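Local structure of alpha,alpha-trehalose-phosphate synthase (UDP-forming) (5UOF) at residues K256-A261 against F359-V364; R348-E351 against A357-R360. The protein belongs to glycosyltransferase family 20, a family of enzymes with the two-domain GT-B architecture. All coordinates share one frame; numbering follows the deposited sequence. Where two conformers were deposited one is given.

The first of the four segments met from the N terminus is 256-261, on helix 253-262, the early side of contact 1. The chain then runs through strands 266-271, 301-306 and 343-346 with their helices before reaching loop residues 348-351, where contact 2 opens. It closes only a few residues later, at 357-360 on helix 352-361, and contact 1 closes at 359-364. The short loop of contact 2 thus lies within the long one of contact 1, and the two overlap at Phe359 and Arg360. Helix 352-361 is the common element: contact 2 ties it to the loop before it, contact 1 to helix 253-262. Leu258 of contact 1 also packs on Phe358 of contact 2.

Contact 1 (K256-A261 against F359-V364); sequences KMLRDA and FRMSQV. With NA (sodium ion), chain C; EDO (1,2-ethanediol), chain E.
Met361 and Arg259 both start out fully extended, each with CG opposite its own backbone N (chi1 177° and -178°), and the two side chains meet between their helices. Arg259 then bends at chi3 (-46°), which brings its guanidinium group back over the thioether chain of Met361, and Met361 bends about its CG-SD bond, swinging CE back. SD lies 3.9 Å from the guanidinium plane, displaced toward the rim, and CE sits over one face; at the near side NH1 of Arg259 is 3.6 Å from CG of Met361. Methionine suits this place because its slim, unbranched chain can lie beneath a flat cation, while the guanidinium faces make no hydrogen bonds and can lie on a thioether, its N-H groups pointing outward in the plane. Both side chains were modelled in two conformers, and one of each is described.

A water lies in the guanidinium plane at its edge. NH1 of Arg259 donates to it at 3.0 Å, and it donates in turn to Met361 O at 2.9 Å, so a carbonyl at the end of helix 352-361 is linked to the charged group. On the other side of the CE methyl from the guanidinium, CD2 of Leu258 touches CE of Met361 at 4.1 Å, a purely apolar contact.

The helix ends here. Ser362 is the first residue to leave helical geometry, and its OG donates to Phe359 O at 2.8 Å. Arg360 O (2.4 Å) and Ser362 O (2.3 Å) bind a sodium ion, completed by two waters and Gln385 OE1. Helices 253-262 and 352-361 lead into the adjacent parallel strands 266-271 and 364-367, and their surface pairing is that of two helices covering one sheet in a Rossmann-like domain of the GT-B fold.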
ATOM      1  N   LYS A 256     -25.587 -20.231 -28.280  1.00 22.02           N
ATOM      2  CA  LYS A 256     -25.365 -20.883 -29.565  1.00 24.19           C
ATOM      3  C   LYS A 256     -24.516 -20.005 -30.487  1.00 23.30           C
ATOM      4  O   LYS A 256     -23.642 -20.512 -31.202  1.00 36.19           O
ATOM      5  CB  LYS A 256     -26.717 -21.214 -30.209  1.00 24.42           C
ATOM      6  CG  LYS A 256     -26.640 -21.830 -31.597  1.00 38.03           C
ATOM      7  CD  LYS A 256     -26.349 -23.308 -31.503  1.00 48.96           C
ATOM      8  CE  LYS A 256     -25.953 -23.883 -32.848  1.00 56.98           C
ATOM      9  NZ  LYS A 256     -24.997 -25.011 -32.669  1.00 58.46           N
ATOM     10  N   MET A 257     -24.748 -18.684 -30.475  1.00 28.93           N
ATOM     11  CA  MET A 257     -23.962 -17.769 -31.303  0.50 32.32           C
ATOM     12  C   MET A 257     -22.485 -17.837 -30.934  1.00 35.24           C
ATOM     13  O   MET A 257     -21.617 -18.027 -31.794  1.00 37.68           O
ATOM     14  CB  MET A 257     -24.478 -16.334 -31.140  0.50 34.53           C
ATOM     15  CG  MET A 257     -25.781 -15.992 -31.875  0.50 37.51           C
ATOM     16  SD  MET A 257     -26.523 -14.428 -31.317  0.50 37.04           S
ATOM     17  CE  MET A 257     -25.095 -13.346 -31.296  0.50 32.25           C
ATOM     18  N   LEU A 258     -22.189 -17.672 -29.645  1.00 29.72           N
ATOM     19  CA  LEU A 258     -20.806 -17.705 -29.181  1.00 27.02           C
ATOM     20  C   LEU A 258     -20.146 -19.039 -29.499  1.00 24.30           C
ATOM     21  O   LEU A 258     -18.994 -19.075 -29.953  1.00 32.00           O
ATOM     22  CB  LEU A 258     -20.756 -17.424 -27.683  1.00 27.43           C
ATOM     23  CG  LEU A 258     -19.369 -17.453 -27.043  1.00 23.21           C
ATOM     24  CD1 LEU A 258     -18.442 -16.457 -27.729  1.00 24.00           C
ATOM     25  CD2 LEU A 258     -19.482 -17.154 -25.558  1.00 23.51           C
ATOM     26  N   ARG A 259     -20.854 -20.149 -29.271  1.00 25.50           N
ATOM     27  CA  ARG A 259     -20.276 -21.458 -29.553  0.52 29.23           C
ATOM     28  C   ARG A 259     -19.912 -21.590 -31.026  1.00 37.04           C
ATOM     29  O   ARG A 259     -18.832 -22.085 -31.369  1.00 34.53           O
ATOM     30  CB  ARG A 259     -21.242 -22.564 -29.137  0.52 31.53           C
ATOM     31  CG  ARG A 259     -20.680 -23.961 -29.351  0.52 33.36           C
ATOM     32  CD  ARG A 259     -21.647 -25.033 -28.881  0.52 37.43           C
ATOM     33  NE  ARG A 259     -22.201 -24.734 -27.562  0.52 39.33           N
ATOM     34  CZ  ARG A 259     -21.552 -24.908 -26.414  0.52 38.17           C
ATOM     35  NH1 ARG A 259     -20.309 -25.372 -26.409  0.52 35.13           N
ATOM     36  NH2 ARG A 259     -22.144 -24.609 -25.267  0.52 40.02           N
ATOM     37  N   ASP A 260     -20.811 -21.157 -31.917  1.00 34.41           N
ATOM     38  CA  ASP A 260     -20.514 -21.196 -33.344  1.00 34.94           C
ATOM     39  C   ASP A 260     -19.337 -20.287 -33.678  1.00 29.13           C
ATOM     40  O   ASP A 260     -18.467 -20.654 -34.473  1.00 39.23           O
ATOM     41  CB  ASP A 260     -21.749 -20.785 -34.157  1.00 36.32           C
ATOM     42  CG  ASP A 260     -22.922 -21.749 -33.995  1.00 43.93           C
ATOM     43  OD1 ASP A 260     -22.703 -22.954 -33.734  1.00 43.52           O
ATOM     44  OD2 ASP A 260     -24.076 -21.290 -34.146  1.00 47.51           O
ATOM     45  N   ALA A 261     -19.299 -19.093 -33.082  1.00 33.99           N
ATOM     46  CA  ALA A 261     -18.226 -18.149 -33.375  1.00 38.01           C
ATOM     47  C   ALA A 261     -16.869 -18.689 -32.948  1.00 44.20           C
ATOM     48  O   ALA A 261     -15.847 -18.348 -33.557  1.00 48.84           O
ATOM     49  CB  ALA A 261     -18.501 -16.814 -32.687  1.00 39.30           C
ATOM     50  N   PHE A 359     -19.940 -18.967 -18.765  1.00 13.14           N
ATOM     51  CA  PHE A 359     -18.969 -19.588 -17.869  1.00 13.20           C
ATOM     52  C   PHE A 359     -18.977 -21.099 -18.033  1.00 11.78           C
ATOM     53  O   PHE A 359     -17.919 -21.738 -18.080  1.00 12.60           O
ATOM     54  CB  PHE A 359     -19.280 -19.243 -16.408  1.00 10.49           C
ATOM     55  CG  PHE A 359     -19.072 -17.797 -16.042  1.00 10.95           C
ATOM     56  CD1 PHE A 359     -18.256 -16.972 -16.794  1.00  9.54           C
ATOM     57  CD2 PHE A 359     -19.710 -17.271 -14.922  1.00  9.72           C
ATOM     58  CE1 PHE A 359     -18.066 -15.642 -16.429  1.00 11.87           C
ATOM     59  CE2 PHE A 359     -19.525 -15.955 -14.553  1.00 13.50           C
ATOM     60  CZ  PHE A 359     -18.712 -15.134 -15.308  1.00 16.69           C
ATOM     61  N   ARG A 360     -20.161 -21.695 -18.107  1.00 10.27           N
ATOM     62  CA  ARG A 360     -20.210 -23.150 -18.187  1.00 12.57           C
ATOM     63  C   ARG A 360     -19.552 -23.650 -19.470  1.00 12.31           C
ATOM     64  O   ARG A 360     -18.860 -24.672 -19.458  1.00 13.70           O
ATOM     65  CB  ARG A 360     -21.652 -23.645 -18.092  1.00 11.13           C
ATOM     66  CG  ARG A 360     -21.767 -25.185 -17.960  1.00  9.47           C
ATOM     67  CD  ARG A 360     -23.211 -25.542 -17.614  1.00 13.65           C
ATOM     68  NE  ARG A 360     -23.468 -26.959 -17.308  1.00 14.49           N
ATOM     69  CZ  ARG A 360     -23.555 -27.466 -16.075  1.00 16.67           C
ATOM     70  NH1 ARG A 360     -23.367 -26.696 -15.009  1.00 10.18           N
ATOM     71  NH2 ARG A 360     -23.853 -28.751 -15.901  1.00 14.94           N
ATOM     72  N   MET A 361     -19.748 -22.935 -20.584  1.00 11.38           N
ATOM     73  CA  MET A 361     -19.172 -23.306 -21.879  0.69 15.31           C
ATOM     74  C   MET A 361     -17.656 -23.215 -21.862  1.00 13.56           C
ATOM     75  O   MET A 361     -16.967 -23.976 -22.549  1.00 15.76           O
ATOM     76  CB  MET A 361     -19.719 -22.381 -22.972  0.69 13.62           C
ATOM     77  CG  MET A 361     -19.151 -22.615 -24.364  0.69 20.53           C
ATOM     78  SD  MET A 361     -19.664 -21.390 -25.595  0.69 23.79           S
ATOM     79  CE  MET A 361     -21.170 -20.794 -24.850  0.69 27.24           C
ATOM     80  N   SER A 362     -17.129 -22.266 -21.100  1.00 11.69           N
ATOM     81  CA  SER A 362     -15.709 -21.958 -21.156  1.00 15.11           C
ATOM     82  C   SER A 362     -14.863 -23.031 -20.469  1.00 15.95           C
ATOM     83  O   SER A 362     -15.341 -23.840 -19.674  1.00 15.03           O
ATOM     84  CB  SER A 362     -15.446 -20.613 -20.500  1.00 15.41           C
ATOM     85  OG  SER A 362     -15.537 -20.759 -19.099  1.00 14.51           O
ATOM     86  N   GLN A 363     -13.568 -23.011 -20.778  1.00 10.73           N
ATOM     87  CA  GLN A 363     -12.609 -23.906 -20.151  1.00 12.81           C
ATOM     88  C   GLN A 363     -11.790 -23.245 -19.051  1.00 11.64           C
ATOM     89  O   GLN A 363     -11.221 -23.956 -18.215  1.00 10.82           O
ATOM     90  CB  GLN A 363     -11.654 -24.461 -21.210  1.00 15.92           C
ATOM     91  CG  GLN A 363     -12.285 -25.531 -22.103  1.00 18.08           C
ATOM     92  CD  GLN A 363     -13.242 -24.970 -23.139  1.00 19.04           C
ATOM     93  OE1 GLN A 363     -13.075 -23.854 -23.642  1.00 13.82           O
ATOM     94  NE2 GLN A 363     -14.260 -25.752 -23.466  1.00 21.84           N
ATOM     95  N   VAL A 364     -11.688 -21.915 -19.053  1.00  9.42           N
ATOM     96  CA  VAL A 364     -10.884 -21.177 -18.078  1.00  9.77           C
ATOM     97  C   VAL A 364     -11.690 -19.960 -17.652  1.00 11.22           C
ATOM     98  O   VAL A 364     -12.266 -19.264 -18.489  1.00 10.93           O
ATOM     99  CB  VAL A 364      -9.519 -20.739 -18.643  1.00 15.28           C
ATOM    100  CG1 VAL A 364      -8.681 -20.040 -17.550  1.00  8.83           C
ATOM    101  CG2 VAL A 364      -8.756 -21.940 -19.204  1.00 11.34           C
TER
HETATM  102 NA    NA C 501     -16.765 -25.210 -18.503  1.00 14.93          NA
HETATM  103  C1  EDO E 503     -16.974 -23.871 -26.975  1.00 50.88           C
HETATM  104  O1  EDO E 503     -16.258 -23.223 -28.033  1.00 51.34           O
HETATM  105  C2  EDO E 503     -16.068 -23.903 -25.753  1.00 45.14           C
HETATM  106  O2  EDO E 503     -14.791 -24.397 -26.164  1.00 40.44           O
HETATM  107  O   HOH W   1     -18.225 -25.907 -24.358  1.00 37.01           O
HETATM  108  O   HOH W   2     -18.097 -27.136 -17.821  1.00 14.35           O
HETATM  109  O   HOH W   3     -15.059 -26.958 -19.181  1.00 21.41           O

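Contact 2 (R348-E351 against A357-R360); sequences RKYE and AFFR. With NA (sodium ion), chain C; EDO (1,2-ethanediol), chain O.
Tyr350 and Phe358 carry this contact between the loop ahead of helix 352-361 and the helix itself. Their rings form a T-shaped pair, with the edge of Phe358 directed at the face of Tyr350, centroids 5.9 Å apart and planes at 76°. CE2 of Phe358 leads, 4.3 Å from CG of Tyr350 and displaced toward the rim of the tyrosine ring. In such a pair the slightly positive C-H edge of one ring faces the electron-rich surface of the other.

Tyr350 reaches this position because its CG lies beside the backbone N and opposite the carbonyl carbon (chi1 -63°), which presents a face of the ring to Phe358. Phenylalanine suits the buried side: with no polar atom to satisfy, its ring can also pack on Val255 of helix 253-262 and Met269 of strand 266-271. Tyrosine suits the partly exposed loop, where one face can be covered by an apolar edge while the ring still carries a hydroxyl.

Strand 343-346 is joined through helix 352-361 to parallel strand 364-367 by a beta-alpha-beta crossover that passes over strands 301-306 and 266-271, the long crossover at the middle of a Rossmann-like sheet. The contact joins the loop at the start of this connection to the body of its helix. Glu351 holds the N-cap position ahead of that helix, and its OE1 is hydrogen-bonded to Tyr249 OH.

Across the ring plane of Tyr350 from Phe358, a 1,2-ethanediol molecule places its C1 at 3.9 Å from CE1 of Tyr350. Its O1 donates a hydrogen bond of 2.9 Å to Lys349 O.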
ATOM      1  N   ARG A 348     -20.310  -4.308 -22.842  1.00 16.09           N
ATOM      2  CA  ARG A 348     -21.714  -4.663 -22.975  1.00 16.27           C
ATOM      3  C   ARG A 348     -22.227  -5.297 -21.690  1.00 18.83           C
ATOM      4  O   ARG A 348     -21.488  -5.968 -20.963  1.00 16.00           O
ATOM      5  CB  ARG A 348     -21.955  -5.677 -24.114  1.00 19.40           C
ATOM      6  CG  ARG A 348     -21.317  -5.332 -25.439  1.00 25.58           C
ATOM      7  CD  ARG A 348     -22.168  -4.350 -26.221  1.00 30.72           C
ATOM      8  NE  ARG A 348     -21.511  -3.935 -27.456  1.00 36.78           N
ATOM      9  CZ  ARG A 348     -20.951  -2.742 -27.638  1.00 50.12           C
ATOM     10  NH1 ARG A 348     -20.977  -1.834 -26.668  1.00 54.06           N
ATOM     11  NH2 ARG A 348     -20.361  -2.456 -28.792  1.00 49.84           N
ATOM     12  N   LYS A 349     -23.517  -5.114 -21.456  1.00 18.59           N
ATOM     13  CA  LYS A 349     -24.222  -5.737 -20.345  0.56 21.24           C
ATOM     14  C   LYS A 349     -24.975  -6.961 -20.855  1.00 18.53           C
ATOM     15  O   LYS A 349     -25.745  -6.865 -21.816  1.00 22.32           O
ATOM     16  CB  LYS A 349     -25.190  -4.741 -19.702  0.56 25.16           C
ATOM     17  CG  LYS A 349     -26.224  -5.357 -18.763  0.56 30.98           C
ATOM     18  CD  LYS A 349     -25.603  -5.825 -17.454  0.56 34.63           C
ATOM     19  CE  LYS A 349     -26.661  -6.387 -16.506  0.56 35.79           C
ATOM     20  NZ  LYS A 349     -27.678  -5.365 -16.098  0.56 35.07           N
ATOM     21  N   TYR A 350     -24.754  -8.112 -20.215  1.00 18.60           N
ATOM     22  CA  TYR A 350     -25.480  -9.339 -20.540  1.00 16.52           C
ATOM     23  C   TYR A 350     -26.296  -9.800 -19.341  1.00 16.08           C
ATOM     24  O   TYR A 350     -25.876  -9.618 -18.196  1.00 20.89           O
ATOM     25  CB  TYR A 350     -24.514 -10.467 -20.961  1.00 15.42           C
ATOM     26  CG  TYR A 350     -23.766 -10.109 -22.215  1.00 16.52           C
ATOM     27  CD1 TYR A 350     -24.333 -10.323 -23.464  1.00 18.90           C
ATOM     28  CD2 TYR A 350     -22.504  -9.523 -22.153  1.00 16.79           C
ATOM     29  CE1 TYR A 350     -23.668  -9.982 -24.617  1.00 21.04           C
ATOM     30  CE2 TYR A 350     -21.830  -9.174 -23.302  1.00 18.50           C
ATOM     31  CZ  TYR A 350     -22.416  -9.407 -24.529  1.00 19.60           C
ATOM     32  OH  TYR A 350     -21.765  -9.045 -25.681  1.00 18.51           O
ATOM     33  N   GLU A 351     -27.464 -10.392 -19.614  1.00 15.64           N
ATOM     34  CA  GLU A 351     -28.245 -11.059 -18.578  1.00 18.40           C
ATOM     35  C   GLU A 351     -27.362 -11.961 -17.728  1.00 17.72           C
ATOM     36  O   GLU A 351     -26.493 -12.666 -18.242  1.00 16.50           O
ATOM     37  CB  GLU A 351     -29.343 -11.920 -19.194  1.00 24.11           C
ATOM     38  CG  GLU A 351     -30.579 -11.222 -19.636  1.00 36.99           C
ATOM     39  CD  GLU A 351     -31.613 -12.240 -20.063  1.00 40.15           C
ATOM     40  OE1 GLU A 351     -32.029 -13.057 -19.211  1.00 39.24           O
ATOM     41  OE2 GLU A 351     -31.968 -12.257 -21.258  1.00 47.56           O
ATOM     42  N   ALA A 357     -24.155 -19.268 -18.352  1.00 10.59           N
ATOM     43  CA  ALA A 357     -24.040 -20.199 -19.472  1.00 11.72           C
ATOM     44  C   ALA A 357     -22.721 -20.011 -20.221  1.00 15.46           C
ATOM     45  O   ALA A 357     -22.119 -20.995 -20.674  1.00 15.08           O
ATOM     46  CB  ALA A 357     -25.237 -20.045 -20.416  1.00 12.91           C
ATOM     47  N   PHE A 358     -22.251 -18.763 -20.363  1.00 10.74           N
ATOM     48  CA  PHE A 358     -20.932 -18.553 -20.959  1.00 12.97           C
ATOM     49  C   PHE A 358     -19.848 -19.171 -20.085  1.00 12.11           C
ATOM     50  O   PHE A 358     -18.902 -19.785 -20.594  1.00 11.97           O
ATOM     51  CB  PHE A 358     -20.623 -17.062 -21.141  1.00 11.02           C
ATOM     52  CG  PHE A 358     -21.559 -16.321 -22.059  1.00 14.05           C
ATOM     53  CD1 PHE A 358     -22.315 -16.970 -23.015  1.00 16.01           C
ATOM     54  CD2 PHE A 358     -21.652 -14.935 -21.960  1.00 17.07           C
ATOM     55  CE1 PHE A 358     -23.166 -16.248 -23.857  1.00 19.16           C
ATOM     56  CE2 PHE A 358     -22.489 -14.214 -22.786  1.00 17.37           C
ATOM     57  CZ  PHE A 358     -23.257 -14.869 -23.729  1.00 17.99           C
ATOM     58  N   PHE A 359     -19.940 -18.967 -18.765  1.00 13.14           N
ATOM     59  CA  PHE A 359     -18.969 -19.588 -17.869  1.00 13.20           C
ATOM     60  C   PHE A 359     -18.977 -21.099 -18.033  1.00 11.78           C
ATOM     61  O   PHE A 359     -17.919 -21.738 -18.080  1.00 12.60           O
ATOM     62  CB  PHE A 359     -19.280 -19.243 -16.408  1.00 10.49           C
ATOM     63  CG  PHE A 359     -19.072 -17.797 -16.042  1.00 10.95           C
ATOM     64  CD1 PHE A 359     -18.256 -16.972 -16.794  1.00  9.54           C
ATOM     65  CD2 PHE A 359     -19.710 -17.271 -14.922  1.00  9.72           C
ATOM     66  CE1 PHE A 359     -18.066 -15.642 -16.429  1.00 11.87           C
ATOM     67  CE2 PHE A 359     -19.525 -15.955 -14.553  1.00 13.50           C
ATOM     68  CZ  PHE A 359     -18.712 -15.134 -15.308  1.00 16.69           C
ATOM     69  N   ARG A 360     -20.161 -21.695 -18.107  1.00 10.27           N
ATOM     70  CA  ARG A 360     -20.210 -23.150 -18.187  1.00 12.57           C
ATOM     71  C   ARG A 360     -19.552 -23.650 -19.470  1.00 12.31           C
ATOM     72  O   ARG A 360     -18.860 -24.672 -19.458  1.00 13.70           O
ATOM     73  CB  ARG A 360     -21.652 -23.645 -18.092  1.00 11.13           C
ATOM     74  CG  ARG A 360     -21.767 -25.185 -17.960  1.00  9.47           C
ATOM     75  CD  ARG A 360     -23.211 -25.542 -17.614  1.00 13.65           C
ATOM     76  NE  ARG A 360     -23.468 -26.959 -17.308  1.00 14.49           N
ATOM     77  CZ  ARG A 360     -23.555 -27.466 -16.075  1.00 16.67           C
ATOM     78  NH1 ARG A 360     -23.367 -26.696 -15.009  1.00 10.18           N
ATOM     79  NH2 ARG A 360     -23.853 -28.751 -15.901  1.00 14.94           N
TER
HETATM   80 NA    NA C 501     -16.765 -25.210 -18.503  1.00 14.93          NA
HETATM   81  C1  EDO O 513     -26.140  -6.934 -24.999  1.00 38.16           C
HETATM   82  O1  EDO O 513     -25.775  -5.647 -24.494  1.00 45.69           O
HETATM   83  C2  EDO O 513     -25.974  -6.891 -26.508  1.00 47.06           C
HETATM   84  O2  EDO O 513     -27.072  -7.574 -27.113  1.00 51.05           O
HETATM   85  O   HOH W   2     -18.097 -27.136 -17.821  1.00 14.35           O
HETATM   86  O   HOH W   3     -15.059 -26.958 -19.181  1.00 21.41           O